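Local coordinates for protein Old Yellow Enzyme (Pichia, PDB 6AGZ) that probably reduces the carbon-carbon double bond of enone compounds asymmetrically, as an FMN-binding flavoprotein of the Old Yellow Enzyme family with a TIM-barrel fold, at residues Ala118-His126 and Lys144-Glu152; Phe130-Phe138 and Gln196-Arg205. All coordinates share one frame; numbering follows the deposited sequence.

Contact 1. Residues Ala118-His126 and Lys144-Glu152; sequences ADPKLLKEH and KAAEEAGNE
Pro120 rests on Ala146 and Ala149 where the short helix 120-125 meets the C-terminal end of helix 140-148. The two helices belong to the excursion that follows strand 106-112, the third strand of the TIM barrel, and helix 140-148 closes in a Schellman motif in which Gly150 has positive phi. The pair illustrates how a helix end can be joined to its neighbour through small residues on one side and a long polar chain on the other. On the tight side, the proline ring sets CG 3.7 Å from Ala146 CA, while the methyl CB of Ala149 reaches to 3.9 Å from Lys121 CA. With small alanines facing the proline and Lys121 CA, the backbones come close, and the CA atoms of Lys121 and Ala149 are 5.2 Å apart. Next to this apolar patch lies the buried Asn151. Its CG is anti to the backbone N (chi1 -158°), which carries the amide across to the first turn of helix 120-125. There ND2 donates to Pro120 O over 3.2 Å, nearly straight at 167° and on a lone pair of the carbonyl, and the same ND2 also bonds Leu128 O. Pro120 O thus accepts two hydrogens, the other from Lys124 N within its own helix. Phe130 of strand 130-132 packs against Leu123, Ala146 and Asn151. The outer side is looser: Lys121 and Lys124 are exposed, and Lys121 leads its amine away to a salt bridge with Glu125 whose hydrogen bond is weak. Lys124, bent at chi2, instead runs its methylenes past Ala149 O, with CD at 3.6 Å, and its NZ donates to Gly150 O across 3.2 Å from above the carbonyl plane.

Contact 2. Residues Phe130-Phe138 and Gln196-Arg205; sequences FLAPSALYF and QFIQTTANKR
Arg205 swings CG anti to its own carbonyl carbon (chi1 -60°) and bends at chi3 (73°), which turns the guanidinium back to Pro133; Ser134 OG, beside its own backbone N and anti to the carbonyl carbon, points at the backbone of Lys204. Arg205 NH1 donates to Pro133 O over 2.8 Å, on a carbonyl lone pair, and the oxygen lies 17° out of the guanidinium plane. Ser134 OG accepts from Lys204 N, also at 2.8 Å. Beside these bonds the Pro133 ring packs against helix 193-198. Its CB stands 3.6 Å from the centroid of the Phe197 ring, almost on the ring normal, a CH-pi contact, while CD lies 3.6 Å from Gln196 CB. At the more exposed end, Leu136 CD1 touches Lys204 CG at 3.6 Å, the side chains crossing at about a right angle. An Asx turn, Asn203 OD1 accepting from Arg205 N, shapes the loop that receives Ser134; Asn203 ND2 bonds Tyr209 O and Phe197 O. Arg205 NH1 also bonds Met156 O, and NH2 forms a salt bridge with Asp207. One guanidinium thus joins the carbonyls just past strands 130-132 and 153-155, and the nearby carboxylate would probably offset its charge.

How the contacts relate
Contact 1 and contact 2 have centres about 17 Å apart. Three of the four segments share the excursion after strand 106-112, with 130-138 lying in sequence between the two halves of contact 1, while 196-205 follows strand 183-187, the fourth of the barrel. The contacts touch directly: Ala146 CB lies 3.6 Å from Tyr137 CE1, and Ala118 O lies 3.5 Å from Phe130 CE1. Strand 130-132, paired in parallel with strand 153-155, thus joins the peripheral helix pair, centred about 24 Å from the centre of the chain, to helix 193-198. The Gln196 side chain of contact 2, which bonds Gly191, Leu114 and Arg116, lies about 13 Å from FMN and does not touch it directly.

Contact 1. Residues Ala118-His126 and Lys144-Glu152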
loop_
_atom_site.group_PDB
_atom_site.type_symbol
_atom_site.label_atom_id
_atom_site.label_comp_id
_atom_site.label_asym_id
_atom_site.label_seq_id
_atom_site.Cartn_x
_atom_site.Cartn_y
_atom_site.Cartn_z
ATOM N N ALA A 118 19.974 13.023 17.498
ATOM C CA ALA A 118 20.186 14.040 18.514
ATOM C C ALA A 118 21.625 14.552 18.496
ATOM O O ALA A 118 22.523 13.965 17.888
ATOM C CB ALA A 118 19.848 13.488 19.897
ATOM N N ASP A 119 21.825 15.671 19.176
ATOM C CA ASP A 119 23.148 16.212 19.453
ATOM C C ASP A 119 23.794 15.363 20.539
ATOM O O ASP A 119 23.357 15.428 21.697
ATOM C CB ASP A 119 23.033 17.675 19.901
ATOM C CG ASP A 119 24.384 18.366 20.053
ATOM O OD1 ASP A 119 25.416 17.682 20.219
ATOM O OD2 ASP A 119 24.409 19.615 20.016
ATOM N N PRO A 120 24.815 14.559 20.229
ATOM C CA PRO A 120 25.400 13.701 21.271
ATOM C C PRO A 120 26.179 14.475 22.318
ATOM O O PRO A 120 26.214 14.056 23.483
ATOM C CB PRO A 120 26.306 12.755 20.474
ATOM C CG PRO A 120 26.692 13.547 19.268
ATOM C CD PRO A 120 25.500 14.408 18.933
ATOM N N LYS A 121 26.802 15.594 21.941
ATOM C CA LYS A 121 27.545 16.396 22.906
ATOM C C LYS A 121 26.612 17.013 23.942
ATOM O O LYS A 121 26.896 16.982 25.144
ATOM C CB LYS A 121 28.342 17.479 22.175
ATOM C CG LYS A 121 29.056 18.472 23.080
ATOM C CD LYS A 121 29.760 19.538 22.251
ATOM C CE LYS A 121 30.312 20.660 23.117
ATOM N NZ LYS A 121 31.448 20.218 23.974
ATOM N N LEU A 122 25.491 17.577 23.490
ATOM C CA LEU A 122 24.529 18.176 24.413
ATOM C C LEU A 122 23.941 17.124 25.348
ATOM O O LEU A 122 23.849 17.336 26.565
ATOM C CB LEU A 122 23.430 18.882 23.618
ATOM C CG LEU A 122 22.375 19.682 24.381
ATOM C CD1 LEU A 122 23.024 20.787 25.199
ATOM C CD2 LEU A 122 21.365 20.262 23.408
ATOM N N LEU A 123 23.535 15.978 24.790
ATOM C CA LEU A 123 23.058 14.866 25.607
ATOM C C LEU A 123 24.089 14.477 26.658
ATOM O O LEU A 123 23.754 14.270 27.831
ATOM C CB LEU A 123 22.729 13.664 24.720
ATOM C CG LEU A 123 21.423 13.657 23.926
ATOM C CD1 LEU A 123 21.356 12.416 23.050
ATOM C CD2 LEU A 123 20.227 13.718 24.861
ATOM N N LYS A 124 25.354 14.363 26.245
ATOM C CA LYS A 124 26.421 14.028 27.183
ATOM C C LYS A 124 26.517 15.060 28.299
ATOM O O LYS A 124 26.607 14.709 29.482
ATOM C CB LYS A 124 27.751 13.916 26.438
ATOM C CG LYS A 124 28.957 13.742 27.345
ATOM C CD LYS A 124 29.483 12.320 27.295
ATOM C CE LYS A 124 30.791 12.189 28.058
ATOM N NZ LYS A 124 31.302 10.791 28.045
ATOM N N GLU A 125 26.495 16.346 27.939
ATOM C CA GLU A 125 26.555 17.404 28.938
ATOM C C GLU A 125 25.357 17.380 29.875
ATOM O O GLU A 125 25.453 17.881 31.000
ATOM C CB GLU A 125 26.663 18.766 28.253
ATOM C CG GLU A 125 27.944 18.949 27.462
ATOM C CD GLU A 125 27.954 20.229 26.655
ATOM O OE1 GLU A 125 26.926 20.940 26.649
ATOM O OE2 GLU A 125 28.990 20.525 26.025
ATOM N N HIS A 126 24.232 16.814 29.441
ATOM C CA HIS A 126 23.107 16.576 30.334
ATOM C C HIS A 126 23.112 15.167 30.918
ATOM O O HIS A 126 22.103 14.742 31.490
ATOM C CB HIS A 126 21.788 16.847 29.608
ATOM C CG HIS A 126 21.521 18.301 29.375
ATOM N ND1 HIS A 126 22.074 19.000 28.324
ATOM C CD2 HIS A 126 20.770 19.191 30.064
ATOM C CE1 HIS A 126 21.669 20.257 28.371
ATOM N NE2 HIS A 126 20.876 20.399 29.418
ATOM N N LYS A 144 31.288 10.343 13.512
ATOM C CA LYS A 144 32.464 11.050 14.007
ATOM C C LYS A 144 32.092 12.012 15.129
ATOM O O LYS A 144 32.837 12.159 16.106
ATOM C CB LYS A 144 33.143 11.799 12.859
ATOM C CG LYS A 144 34.494 12.407 13.207
ATOM C CD LYS A 144 35.632 11.486 12.795
ATOM C CE LYS A 144 36.984 12.167 12.942
ATOM N NZ LYS A 144 37.428 12.230 14.362
ATOM N N ALA A 145 30.936 12.670 15.008
ATOM C CA ALA A 145 30.498 13.601 16.043
ATOM C C ALA A 145 30.260 12.882 17.366
ATOM O O ALA A 145 30.687 13.351 18.427
ATOM C CB ALA A 145 29.234 14.330 15.589
ATOM N N ALA A 146 29.580 11.735 17.321
ATOM C CA ALA A 146 29.293 11.000 18.549
ATOM C C ALA A 146 30.557 10.384 19.134
ATOM O O ALA A 146 30.711 10.314 20.359
ATOM C CB ALA A 146 28.243 9.923 18.283
ATOM N N GLU A 147 31.474 9.928 18.277
ATOM C CA GLU A 147 32.716 9.347 18.775
ATOM C C GLU A 147 33.599 10.401 19.431
ATOM O O GLU A 147 34.225 10.139 20.465
ATOM C CB GLU A 147 33.462 8.646 17.640
ATOM C CG GLU A 147 32.845 7.317 17.234
ATOM C CD GLU A 147 33.564 6.667 16.069
ATOM O OE1 GLU A 147 34.481 7.299 15.504
ATOM O OE2 GLU A 147 33.215 5.520 15.721
ATOM N N GLU A 148 33.657 11.605 18.854
ATOM C CA GLU A 148 34.457 12.666 19.453
ATOM C C GLU A 148 33.812 13.238 20.709
ATOM O O GLU A 148 34.519 13.803 21.550
ATOM C CB GLU A 148 34.704 13.783 18.440
ATOM C CG GLU A 148 35.680 13.409 17.338
ATOM C CD GLU A 148 35.925 14.546 16.367
ATOM O OE1 GLU A 148 35.381 15.648 16.590
ATOM O OE2 GLU A 148 36.664 14.339 15.382
ATOM N N ALA A 149 32.493 13.109 20.853
ATOM C CA ALA A 149 31.815 13.562 22.060
ATOM C C ALA A 149 31.880 12.546 23.190
ATOM O O ALA A 149 31.449 12.856 24.306
ATOM C CB ALA A 149 30.352 13.892 21.752
ATOM N N GLY A 150 32.410 11.351 22.935
ATOM C CA GLY A 150 32.424 10.313 23.943
ATOM C C GLY A 150 31.061 9.762 24.286
ATOM O O GLY A 150 30.898 9.147 25.343
ATOM N N ASN A 151 30.069 9.970 23.417
ATOM C CA ASN A 151 28.697 9.506 23.630
ATOM C C ASN A 151 28.276 8.751 22.371
ATOM O O ASN A 151 27.626 9.309 21.485
ATOM C CB ASN A 151 27.774 10.688 23.936
ATOM C CG ASN A 151 26.520 10.277 24.678
ATOM O OD1 ASN A 151 26.447 9.186 25.243
ATOM N ND2 ASN A 151 25.525 11.156 24.687
ATOM N N GLU A 152 28.636 7.473 22.304
ATOM C CA GLU A 152 28.392 6.669 21.116
ATOM C C GLU A 152 27.004 6.043 21.166
ATOM O O GLU A 152 26.447 5.802 22.240
ATOM C CB GLU A 152 29.467 5.588 20.972
ATOM C CG GLU A 152 30.820 6.139 20.528
ATOM C CD GLU A 152 31.927 5.103 20.555
ATOM O OE1 GLU A 152 32.968 5.364 21.196
ATOM O OE2 GLU A 152 31.757 4.029 19.940
#

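Contact 2. Residues Phe130-Phe138 and Gln196-Arg205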
loop_
_atom_site.group_PDB
_atom_site.type_symbol
_atom_site.label_atom_id
_atom_site.label_comp_id
_atom_site.label_asym_id
_atom_site.label_seq_id
_atom_site.Cartn_x
_atom_site.Cartn_y
_atom_site.Cartn_z
ATOM N N PHE A 130 23.039 8.174 24.085
ATOM C CA PHE A 130 22.664 8.426 22.697
ATOM C C PHE A 130 22.019 7.150 22.166
ATOM O O PHE A 130 22.712 6.165 21.897
ATOM C CB PHE A 130 23.899 8.828 21.893
ATOM C CG PHE A 130 23.609 9.297 20.499
ATOM C CD1 PHE A 130 22.558 10.162 20.240
ATOM C CD2 PHE A 130 24.420 8.901 19.449
ATOM C CE1 PHE A 130 22.308 10.599 18.952
ATOM C CE2 PHE A 130 24.176 9.336 18.163
ATOM C CZ PHE A 130 23.121 10.187 17.914
ATOM N N LEU A 131 20.696 7.164 22.027
ATOM C CA LEU A 131 19.918 5.946 21.862
ATOM C C LEU A 131 19.306 5.845 20.469
ATOM O O LEU A 131 19.092 6.844 19.778
ATOM C CB LEU A 131 18.813 5.871 22.922
ATOM C CG LEU A 131 19.308 5.990 24.365
ATOM C CD1 LEU A 131 18.152 5.907 25.349
ATOM C CD2 LEU A 131 20.354 4.924 24.664
ATOM N N ALA A 132 19.012 4.610 20.081
ATOM C CA ALA A 132 18.456 4.276 18.776
ATOM C C ALA A 132 17.956 2.833 18.833
ATOM O O ALA A 132 18.320 2.090 19.751
ATOM C CB ALA A 132 19.505 4.442 17.662
ATOM N N PRO A 133 17.111 2.419 17.878
ATOM C CA PRO A 133 16.720 0.999 17.842
ATOM C C PRO A 133 17.905 0.064 17.679
ATOM O O PRO A 133 17.974 -0.970 18.356
ATOM C CB PRO A 133 15.762 0.927 16.641
ATOM C CG PRO A 133 16.056 2.150 15.834
ATOM C CD PRO A 133 16.419 3.198 16.839
ATOM N N SER A 134 18.846 0.404 16.803
ATOM C CA SER A 134 20.071 -0.357 16.629
ATOM C C SER A 134 21.258 0.594 16.669
ATOM O O SER A 134 21.129 1.792 16.403
ATOM C CB SER A 134 20.065 -1.149 15.314
ATOM O OG SER A 134 18.992 -2.075 15.285
ATOM N N ALA A 135 22.426 0.046 17.006
ATOM C CA ALA A 135 23.647 0.839 17.149
ATOM C C ALA A 135 24.193 1.186 15.763
ATOM O O ALA A 135 25.212 0.667 15.301
ATOM C CB ALA A 135 24.674 0.095 17.990
ATOM N N LEU A 136 23.487 2.097 15.098
ATOM C CA LEU A 136 23.826 2.528 13.752
ATOM C C LEU A 136 23.643 4.034 13.645
ATOM O O LEU A 136 22.717 4.597 14.235
ATOM C CB LEU A 136 22.958 1.826 12.698
ATOM C CG LEU A 136 22.979 0.297 12.655
ATOM C CD1 LEU A 136 21.937 -0.212 11.675
ATOM C CD2 LEU A 136 24.362 -0.216 12.283
ATOM N N TYR A 137 24.533 4.678 12.898
ATOM C CA TYR A 137 24.442 6.102 12.618
ATOM C C TYR A 137 23.848 6.315 11.232
ATOM O O TYR A 137 23.960 5.458 10.353
ATOM C CB TYR A 137 25.818 6.766 12.703
ATOM C CG TYR A 137 26.522 6.564 14.026
ATOM C CD1 TYR A 137 26.317 7.440 15.084
ATOM C CD2 TYR A 137 27.395 5.500 14.216
ATOM C CE1 TYR A 137 26.959 7.261 16.294
ATOM C CE2 TYR A 137 28.042 5.313 15.423
ATOM C CZ TYR A 137 27.821 6.197 16.458
ATOM O OH TYR A 137 28.462 6.015 17.664
ATOM N N PHE A 138 23.205 7.469 11.040
ATOM C CA PHE A 138 22.660 7.773 9.722
ATOM C C PHE A 138 23.696 8.373 8.779
ATOM O O PHE A 138 23.422 8.485 7.580
ATOM C CB PHE A 138 21.441 8.703 9.834
ATOM C CG PHE A 138 21.747 10.082 10.367
ATOM C CD1 PHE A 138 22.222 11.081 9.530
ATOM C CD2 PHE A 138 21.513 10.391 11.696
ATOM C CE1 PHE A 138 22.488 12.348 10.015
ATOM C CE2 PHE A 138 21.776 11.658 12.188
ATOM C CZ PHE A 138 22.264 12.637 11.346
ATOM N N GLN A 196 12.865 5.619 13.059
ATOM C CA GLN A 196 14.003 4.704 13.108
ATOM C C GLN A 196 13.559 3.290 13.455
ATOM O O GLN A 196 14.078 2.314 12.900
ATOM C CB GLN A 196 15.039 5.199 14.117
ATOM C CG GLN A 196 15.647 6.546 13.782
ATOM C CD GLN A 196 16.303 7.199 14.982
ATOM O OE1 GLN A 196 16.755 6.520 15.905
ATOM N NE2 GLN A 196 16.351 8.526 14.980
ATOM N N PHE A 197 12.600 3.154 14.376
ATOM C CA PHE A 197 12.057 1.830 14.655
ATOM C C PHE A 197 11.265 1.288 13.472
ATOM O O PHE A 197 11.233 0.072 13.255
ATOM C CB PHE A 197 11.186 1.863 15.912
ATOM C CG PHE A 197 11.951 1.626 17.180
ATOM C CD1 PHE A 197 12.604 2.669 17.817
ATOM C CD2 PHE A 197 12.030 0.357 17.730
ATOM C CE1 PHE A 197 13.316 2.451 18.982
ATOM C CE2 PHE A 197 12.740 0.131 18.894
ATOM C CZ PHE A 197 13.386 1.181 19.521
ATOM N N ILE A 198 10.635 2.170 12.692
ATOM C CA ILE A 198 9.855 1.712 11.546
ATOM C C ILE A 198 10.759 1.291 10.389
ATOM O O ILE A 198 10.445 0.339 9.662
ATOM C CB ILE A 198 8.863 2.809 11.117
ATOM C CG1 ILE A 198 7.873 3.107 12.243
ATOM C CG2 ILE A 198 8.116 2.407 9.858
ATOM C CD1 ILE A 198 6.973 4.290 11.960
ATOM N N GLN A 199 11.892 1.967 10.206
ATOM C CA GLN A 199 12.694 1.809 8.997
ATOM C C GLN A 199 13.594 0.580 9.075
ATOM O O GLN A 199 14.255 0.345 10.092
ATOM C CB GLN A 199 13.542 3.059 8.760
ATOM C CG GLN A 199 12.737 4.327 8.527
ATOM C CD GLN A 199 12.015 4.333 7.195
ATOM O OE1 GLN A 199 12.388 3.610 6.269
ATOM N NE2 GLN A 199 10.975 5.150 7.090
ATOM N N THR A 200 13.626 -0.197 7.987
ATOM C CA THR A 200 14.554 -1.320 7.899
ATOM C C THR A 200 16.002 -0.852 7.900
ATOM O O THR A 200 16.887 -1.566 8.389
ATOM C CB THR A 200 14.277 -2.145 6.640
ATOM O OG1 THR A 200 14.318 -1.293 5.488
ATOM C CG2 THR A 200 12.913 -2.814 6.723
ATOM N N THR A 201 16.267 0.339 7.354
ATOM C CA THR A 201 17.630 0.858 7.324
ATOM C C THR A 201 18.175 1.096 8.726
ATOM O O THR A 201 19.381 0.954 8.954
ATOM C CB THR A 201 17.683 2.156 6.516
ATOM O OG1 THR A 201 16.702 3.074 7.017
ATOM C CG2 THR A 201 17.415 1.881 5.044
ATOM N N ALA A 202 17.308 1.452 9.673
ATOM C CA ALA A 202 17.741 1.812 11.015
ATOM C C ALA A 202 17.499 0.722 12.051
ATOM O O ALA A 202 18.168 0.724 13.091
ATOM C CB ALA A 202 17.038 3.097 11.470
ATOM N N ASN A 203 16.575 -0.204 11.797
ATOM C CA ASN A 203 16.157 -1.195 12.784
ATOM C C ASN A 203 16.661 -2.571 12.360
ATOM O O ASN A 203 16.111 -3.184 11.439
ATOM C CB ASN A 203 14.636 -1.189 12.941
ATOM C CG ASN A 203 14.162 -2.032 14.113
ATOM O OD1 ASN A 203 14.905 -2.852 14.648
ATOM N ND2 ASN A 203 12.913 -1.828 14.519
ATOM N N LYS A 204 17.700 -3.055 13.041
ATOM C CA LYS A 204 18.192 -4.415 12.868
ATOM C C LYS A 204 17.859 -5.304 14.058
ATOM O O LYS A 204 18.436 -6.388 14.189
ATOM C CB LYS A 204 19.705 -4.414 12.636
ATOM C CG LYS A 204 20.196 -3.376 11.646
ATOM C CD LYS A 204 19.635 -3.604 10.255
ATOM C CE LYS A 204 20.136 -2.540 9.291
ATOM N NZ LYS A 204 19.467 -2.622 7.965
ATOM N N ARG A 205 16.952 -4.867 14.932
ATOM C CA ARG A 205 16.657 -5.611 16.149
ATOM C C ARG A 205 16.083 -6.985 15.821
ATOM O O ARG A 205 15.398 -7.176 14.813
ATOM C CB ARG A 205 15.672 -4.834 17.025
ATOM C CG ARG A 205 16.176 -3.472 17.474
ATOM C CD ARG A 205 15.148 -2.754 18.333
ATOM N NE ARG A 205 15.043 -3.341 19.665
ATOM C CZ ARG A 205 15.762 -2.947 20.711
ATOM N NH1 ARG A 205 16.638 -1.961 20.579
ATOM N NH2 ARG A 205 15.605 -3.538 21.888
#